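Local coordinates for outer surface protein (PDB 1X7F) that is of unknown function but is probably a 6-phospho-N-acetylmuramidase, cleaving disaccharides that carry N-acetylmuramic acid 6-phosphate during cell-wall recycling, at residues N146-D150 with Y185-S190; D150-E155 with R192-I198. All blocks are in the same frame, centred on the assembly; numbering follows the deposited sequence. Where two conformers were deposited one is given.

How the contacts relate
Both contacts seat helix 183-195 against the chain that leads from strand 142-146 to helix 153-157 in the TIM-type (beta/alpha)8 barrel, and they illustrate how one helix is fixed differently along its length. Both are partly buried, contact 1 more deeply: its centre lies about 15 Å from the centre of the chain, that of contact 2 about 20 Å. Contact 1 uses a tyrosine hydroxyl and waters to satisfy loop backbone atoms, a cysteine for packing and a salt bridge at its outer side. Contact 2 packs a leucine against aromatic and aliphatic groups, with polar pairs to the outer side. Asp-150 joins them, its carboxylate oxygens going to different arginines, while Val-147 CG1 meets Phe-193 CD1 at 3.8 Å.

Contact 1. Residues N146-D150 with Y185-S190; sequences NVSND and YFIRCS
Tyr-185 and Cys-189 dock helix 183-195 onto the loop that follows strand 142-146, a partly buried helix-to-loop contact in the TIM-type (beta/alpha)8 barrel. The loop starts with an Asx turn, Asn-146 OD1 accepting from Ser-148 N. With CG anti to the backbone N (chi1 177°), the Tyr-185 ring brings its hydroxyl to the loop backbone. There OH donates to Ser-148 O at 2.7 Å, tilted from the carbonyl plane, and accepts from Asp-150 N at 3.1 Å. A water reaches the same hydroxyl in the plane of the ring, so three bonds fix this oxygen.

Beneath one ring face lies Cys-189 SG, offset toward the rim and 3.6 Å from Asp-150 CB. Further along, a second water lies within hydrogen-bonding distance of both Val-147 O and Cys-189 O, while Val-147 CG1 packs 4.2 Å from Cys-189 CB. Ser-148 OG turns instead to His-171 and Asn-172, tying the loop to the chain after strand 167-170. At the outer side the Asp-150 carboxylate gives OD1 to Arg-192 and OD2 to a salt bridge with Arg-188, whose NE points almost straight (172°) at OD2 from above the carboxylate plane, 3.1 Å away.

Contact 2. Residues D150-E155 with R192-I198; sequences DIAYLE and RFKKHGI
Leu-154 turns CG away from its own carbonyl carbon (chi1 -78°) and so carries CD1 over the Phe-193 ring, while Arg-192, extended from CG to NE, reaches back to Asp-150. The pairing joins the start of helix 153-157 to the end of helix 183-195, two helices that follow the neighbouring barrel strands 142-146 and 167-170. The second helix closes in a Schellman motif with Gly-197 as its C-prime residue.

Leu-154 CD1 sits 3.8 Å from the centroid of the Phe-193 ring and only 10° off its normal, a CH-pi contact over one face. The other methyl, CD2, meets Ile-198 CD1 tip to tip at 3.6 Å. Leu-145 of strand 142-146 touches both Leu-154 and Phe-193, which extends this apolar packing to the barrel wall.

Polar pairs lie to the outer side of the leucine packing, one at the helix ends and one at the loop. In one of the two conformers of Glu-155, so less certainly, OE2 accepts from His-196 NE2 and makes a long salt bridge with Lys-195. At the loop, Ile-151 O lies 3.0 Å above the plane of the Arg-192 guanidinium, offset toward the rim and not hydrogen-bonded to it. Arg-192 NH2 adds a weak bond to Asp-150 OD1, the oxygen that NE holds at 2.7 Å from the anti side of the carboxylate.

Contact 1. Residues N146-D150 with Y185-S190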
loop_
_atom_site.group_PDB
_atom_site.type_symbol
_atom_site.label_atom_id
_atom_site.label_comp_id
_atom_site.label_asym_id
_atom_site.label_seq_id
_atom_site.Cartn_x
_atom_site.Cartn_y
_atom_site.Cartn_z
ATOM N N ASN A 146 -9.265 -0.840 -15.502
ATOM C CA ASN A 146 -9.579 -1.675 -14.354
ATOM C C ASN A 146 -8.580 -2.829 -14.287
ATOM O O ASN A 146 -8.531 -3.666 -15.186
ATOM C CB ASN A 146 -11.021 -2.214 -14.482
ATOM C CG ASN A 146 -11.566 -2.790 -13.172
ATOM O OD1 ASN A 146 -10.818 -3.133 -12.244
ATOM N ND2 ASN A 146 -12.877 -2.875 -13.088
ATOM N N VAL A 147 -7.789 -2.873 -13.221
ATOM C CA VAL A 147 -6.827 -3.971 -13.014
ATOM C C VAL A 147 -7.532 -5.262 -12.570
ATOM O O VAL A 147 -7.047 -6.363 -12.856
ATOM C CB VAL A 147 -5.707 -3.574 -12.022
ATOM C CG1 VAL A 147 -4.615 -4.638 -11.948
ATOM C CG2 VAL A 147 -5.074 -2.277 -12.465
ATOM N N SER A 148 -8.701 -5.112 -11.933
ATOM C CA SER A 148 -9.373 -6.207 -11.235
ATOM C C SER A 148 -9.991 -7.329 -12.085
ATOM O O SER A 148 -10.617 -8.228 -11.535
ATOM C CB SER A 148 -10.414 -5.657 -10.250
ATOM O OG SER A 148 -9.827 -4.730 -9.352
ATOM N N ASN A 149 -9.814 -7.271 -13.401
ATOM C CA ASN A 149 -10.282 -8.324 -14.295
ATOM C C ASN A 149 -9.081 -9.106 -14.827
ATOM O O ASN A 149 -8.247 -8.566 -15.559
ATOM C CB ASN A 149 -11.104 -7.731 -15.446
ATOM C CG ASN A 149 -12.084 -8.734 -16.065
ATOM O OD1 ASN A 149 -12.112 -9.917 -15.716
ATOM N ND2 ASN A 149 -12.900 -8.247 -16.993
ATOM N N ASP A 150 -9.002 -10.378 -14.442
ATOM C CA ASP A 150 -7.845 -11.226 -14.746
ATOM C C ASP A 150 -7.931 -11.867 -16.129
ATOM O O ASP A 150 -8.023 -13.089 -16.270
ATOM C CB ASP A 150 -7.668 -12.280 -13.640
ATOM C CG ASP A 150 -6.486 -13.219 -13.882
ATOM O OD1 ASP A 150 -5.438 -12.783 -14.424
ATOM O OD2 ASP A 150 -6.532 -14.421 -13.549
ATOM N N TYR A 185 -5.710 -14.148 -6.618
ATOM C CA TYR A 185 -6.349 -13.512 -7.769
ATOM C C TYR A 185 -5.825 -12.082 -7.955
ATOM O O TYR A 185 -5.480 -11.677 -9.069
ATOM C CB TYR A 185 -7.889 -13.546 -7.643
ATOM C CG TYR A 185 -8.629 -12.851 -8.770
ATOM C CD1 TYR A 185 -8.884 -13.512 -9.974
ATOM C CD2 TYR A 185 -9.075 -11.530 -8.633
ATOM C CE1 TYR A 185 -9.559 -12.885 -11.007
ATOM C CE2 TYR A 185 -9.750 -10.886 -9.670
ATOM C CZ TYR A 185 -9.978 -11.565 -10.855
ATOM O OH TYR A 185 -10.641 -10.944 -11.887
ATOM N N PHE A 186 -5.774 -11.333 -6.851
ATOM C CA PHE A 186 -5.286 -9.952 -6.825
ATOM C C PHE A 186 -3.863 -9.812 -7.376
ATOM O O PHE A 186 -3.547 -8.842 -8.077
ATOM C CB PHE A 186 -5.363 -9.425 -5.388
ATOM C CG PHE A 186 -4.527 -8.196 -5.130
ATOM C CD1 PHE A 186 -5.049 -6.923 -5.360
ATOM C CD2 PHE A 186 -3.227 -8.310 -4.656
ATOM C CE1 PHE A 186 -4.291 -5.794 -5.126
ATOM C CE2 PHE A 186 -2.455 -7.171 -4.415
ATOM C CZ PHE A 186 -2.994 -5.915 -4.653
ATOM N N ILE A 187 -3.010 -10.780 -7.043
ATOM C CA ILE A 187 -1.636 -10.825 -7.533
ATOM C C ILE A 187 -1.573 -11.106 -9.038
ATOM O O ILE A 187 -0.875 -10.399 -9.760
ATOM C CB ILE A 187 -0.806 -11.851 -6.708
ATOM C CG1 ILE A 187 -0.651 -11.395 -5.237
ATOM C CG2 ILE A 187 0.545 -12.164 -7.384
ATOM C CD1 ILE A 187 0.247 -10.156 -4.988
ATOM N N ARG A 188 -2.288 -12.128 -9.511
ATOM C CA ARG A 188 -2.362 -12.405 -10.956
ATOM C C ARG A 188 -2.748 -11.145 -11.744
ATOM O O ARG A 188 -2.088 -10.803 -12.724
ATOM C CB ARG A 188 -3.339 -13.555 -11.283
ATOM C CG ARG A 188 -2.834 -14.953 -10.913
ATOM C CD ARG A 188 -3.621 -16.132 -11.527
ATOM N NE ARG A 188 -5.072 -16.020 -11.353
ATOM C CZ ARG A 188 -5.764 -16.452 -10.288
ATOM N NH1 ARG A 188 -5.156 -17.048 -9.265
ATOM N NH2 ARG A 188 -7.082 -16.297 -10.252
ATOM N N CYS A 189 -3.809 -10.469 -11.297
ATOM C CA CYS A 189 -4.286 -9.223 -11.906
ATOM C C CYS A 189 -3.208 -8.154 -11.950
ATOM O O CYS A 189 -2.949 -7.571 -13.000
ATOM C CB CYS A 189 -5.484 -8.660 -11.136
ATOM S SG CYS A 189 -7.029 -9.569 -11.293
ATOM N N SER A 190 -2.603 -7.891 -10.795
ATOM C CA SER A 190 -1.553 -6.879 -10.672
ATOM C C SER A 190 -0.279 -7.205 -11.470
ATOM O O SER A 190 0.385 -6.295 -11.963
ATOM C CB SER A 190 -1.219 -6.641 -9.198
ATOM O OG SER A 190 -2.389 -6.394 -8.452
HETATM O O HOH W 1 -5.283 -7.303 -14.499
HETATM O O HOH W 2 -11.319 -12.355 -14.329
#

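Contact 2. Residues D150-E155 with R192-I198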
loop_
_atom_site.group_PDB
_atom_site.type_symbol
_atom_site.label_atom_id
_atom_site.label_comp_id
_atom_site.label_asym_id
_atom_site.label_seq_id
_atom_site.Cartn_x
_atom_site.Cartn_y
_atom_site.Cartn_z
ATOM N N ASP A 150 -9.002 -10.378 -14.442
ATOM C CA ASP A 150 -7.845 -11.226 -14.746
ATOM C C ASP A 150 -7.931 -11.867 -16.129
ATOM O O ASP A 150 -8.023 -13.089 -16.270
ATOM C CB ASP A 150 -7.668 -12.280 -13.640
ATOM C CG ASP A 150 -6.486 -13.219 -13.882
ATOM O OD1 ASP A 150 -5.438 -12.783 -14.424
ATOM O OD2 ASP A 150 -6.532 -14.421 -13.549
ATOM N N ILE A 151 -7.888 -11.020 -17.147
ATOM C CA ILE A 151 -7.937 -11.454 -18.534
ATOM C C ILE A 151 -6.855 -10.735 -19.341
ATOM O O ILE A 151 -6.284 -9.736 -18.874
ATOM C CB ILE A 151 -9.335 -11.196 -19.137
ATOM C CG1 ILE A 151 -9.790 -9.762 -18.845
ATOM C CG2 ILE A 151 -10.342 -12.215 -18.603
ATOM C CD1 ILE A 151 -10.776 -9.197 -19.855
ATOM N N ALA A 152 -6.566 -11.254 -20.537
ATOM C CA ALA A 152 -5.596 -10.646 -21.446
ATOM C C ALA A 152 -6.191 -9.393 -22.101
ATOM O O ALA A 152 -6.396 -9.330 -23.320
ATOM C CB ALA A 152 -5.145 -11.655 -22.493
ATOM N N TYR A 153 -6.464 -8.404 -21.253
ATOM C CA TYR A 153 -7.121 -7.150 -21.615
ATOM C C TYR A 153 -6.116 -6.214 -22.284
ATOM O O TYR A 153 -6.376 -5.687 -23.376
ATOM C CB TYR A 153 -7.722 -6.523 -20.344
ATOM C CG TYR A 153 -8.513 -5.235 -20.509
ATOM C CD1 TYR A 153 -8.468 -4.254 -19.518
ATOM C CD2 TYR A 153 -9.308 -4.996 -21.634
ATOM C CE1 TYR A 153 -9.189 -3.072 -19.640
ATOM C CE2 TYR A 153 -10.032 -3.806 -21.765
ATOM C CZ TYR A 153 -9.959 -2.853 -20.760
ATOM O OH TYR A 153 -10.657 -1.678 -20.853
ATOM N N LEU A 154 -4.965 -6.039 -21.633
ATOM C CA LEU A 154 -3.854 -5.251 -22.177
ATOM C C LEU A 154 -3.329 -5.760 -23.518
ATOM O O LEU A 154 -3.100 -4.960 -24.434
ATOM C CB LEU A 154 -2.703 -5.157 -21.167
ATOM C CG LEU A 154 -2.840 -4.161 -20.014
ATOM C CD1 LEU A 154 -1.739 -4.393 -18.982
ATOM C CD2 LEU A 154 -2.802 -2.730 -20.532
ATOM N N GLU A 155 -3.151 -7.080 -23.615
ATOM C CA GLU A 155 -2.669 -7.744 -24.836
ATOM C C GLU A 155 -3.557 -7.405 -26.028
ATOM O O GLU A 155 -3.082 -7.296 -27.159
ATOM C CB GLU A 155 -2.639 -9.266 -24.641
ATOM C CG GLU A 155 -2.005 -9.742 -23.335
ATOM C CD GLU A 155 -0.487 -9.805 -23.383
ATOM O OE1 GLU A 155 0.085 -9.889 -24.494
ATOM O OE2 GLU A 155 0.137 -9.783 -22.303
ATOM N N ARG A 192 -0.183 -8.715 -14.354
ATOM C CA ARG A 192 -0.465 -8.421 -15.763
ATOM C C ARG A 192 -0.017 -7.009 -16.118
ATOM O O ARG A 192 0.586 -6.789 -17.166
ATOM C CB ARG A 192 -1.959 -8.543 -16.065
ATOM C CG ARG A 192 -2.479 -9.948 -16.161
ATOM C CD ARG A 192 -3.982 -10.003 -16.404
ATOM N NE ARG A 192 -4.482 -11.370 -16.525
ATOM C CZ ARG A 192 -4.328 -12.134 -17.598
ATOM N NH1 ARG A 192 -3.675 -11.682 -18.664
ATOM N NH2 ARG A 192 -4.822 -13.363 -17.605
ATOM N N PHE A 193 -0.331 -6.068 -15.229
ATOM C CA PHE A 193 -0.038 -4.657 -15.434
ATOM C C PHE A 193 1.433 -4.336 -15.209
ATOM O O PHE A 193 1.997 -3.463 -15.871
ATOM C CB PHE A 193 -0.963 -3.797 -14.559
ATOM C CG PHE A 193 -2.275 -3.484 -15.216
ATOM C CD1 PHE A 193 -3.190 -4.502 -15.501
ATOM C CD2 PHE A 193 -2.580 -2.181 -15.595
ATOM C CE1 PHE A 193 -4.396 -4.224 -16.143
ATOM C CE2 PHE A 193 -3.778 -1.891 -16.241
ATOM C CZ PHE A 193 -4.694 -2.921 -16.513
ATOM N N LYS A 194 2.047 -5.072 -14.287
ATOM C CA LYS A 194 3.481 -4.976 -14.003
ATOM C C LYS A 194 4.312 -5.545 -15.163
ATOM O O LYS A 194 5.323 -4.961 -15.565
ATOM C CB LYS A 194 3.791 -5.707 -12.689
ATOM C CG LYS A 194 5.214 -5.575 -12.206
ATOM C CD LYS A 194 5.383 -4.410 -11.250
ATOM C CE LYS A 194 6.863 -4.178 -10.986
ATOM N NZ LYS A 194 7.068 -3.371 -9.759
ATOM N N LYS A 195 3.871 -6.676 -15.713
ATOM C CA LYS A 195 4.529 -7.283 -16.867
ATOM C C LYS A 195 4.702 -6.282 -18.016
ATOM O O LYS A 195 5.715 -6.300 -18.713
ATOM C CB LYS A 195 3.757 -8.513 -17.365
ATOM C CG LYS A 195 4.624 -9.468 -18.184
ATOM C CD LYS A 195 3.960 -9.913 -19.481
ATOM C CE LYS A 195 3.164 -11.200 -19.306
ATOM N NZ LYS A 195 3.034 -11.944 -20.596
ATOM N N HIS A 196 3.710 -5.414 -18.198
ATOM C CA HIS A 196 3.715 -4.434 -19.282
ATOM C C HIS A 196 4.178 -3.045 -18.846
ATOM O O HIS A 196 4.039 -2.078 -19.597
ATOM C CB HIS A 196 2.330 -4.366 -19.922
ATOM C CG HIS A 196 1.940 -5.620 -20.640
ATOM N ND1 HIS A 196 2.439 -5.951 -21.882
ATOM C CD2 HIS A 196 1.114 -6.633 -20.284
ATOM C CE1 HIS A 196 1.928 -7.107 -22.265
ATOM N NE2 HIS A 196 1.123 -7.543 -21.314
ATOM N N GLY A 197 4.732 -2.956 -17.636
ATOM C CA GLY A 197 5.273 -1.704 -17.104
ATOM C C GLY A 197 4.271 -0.571 -16.925
ATOM O O GLY A 197 4.643 0.603 -16.992
ATOM N N ILE A 198 3.005 -0.916 -16.692
ATOM C CA ILE A 198 1.955 0.090 -16.510
ATOM C C ILE A 198 1.678 0.355 -15.027
ATOM O O ILE A 198 1.542 -0.565 -14.229
ATOM C CB ILE A 198 0.679 -0.291 -17.326
ATOM C CG1 ILE A 198 0.957 -0.072 -18.818
ATOM C CG2 ILE A 198 -0.559 0.519 -16.887
ATOM C CD1 ILE A 198 0.218 -0.996 -19.725
#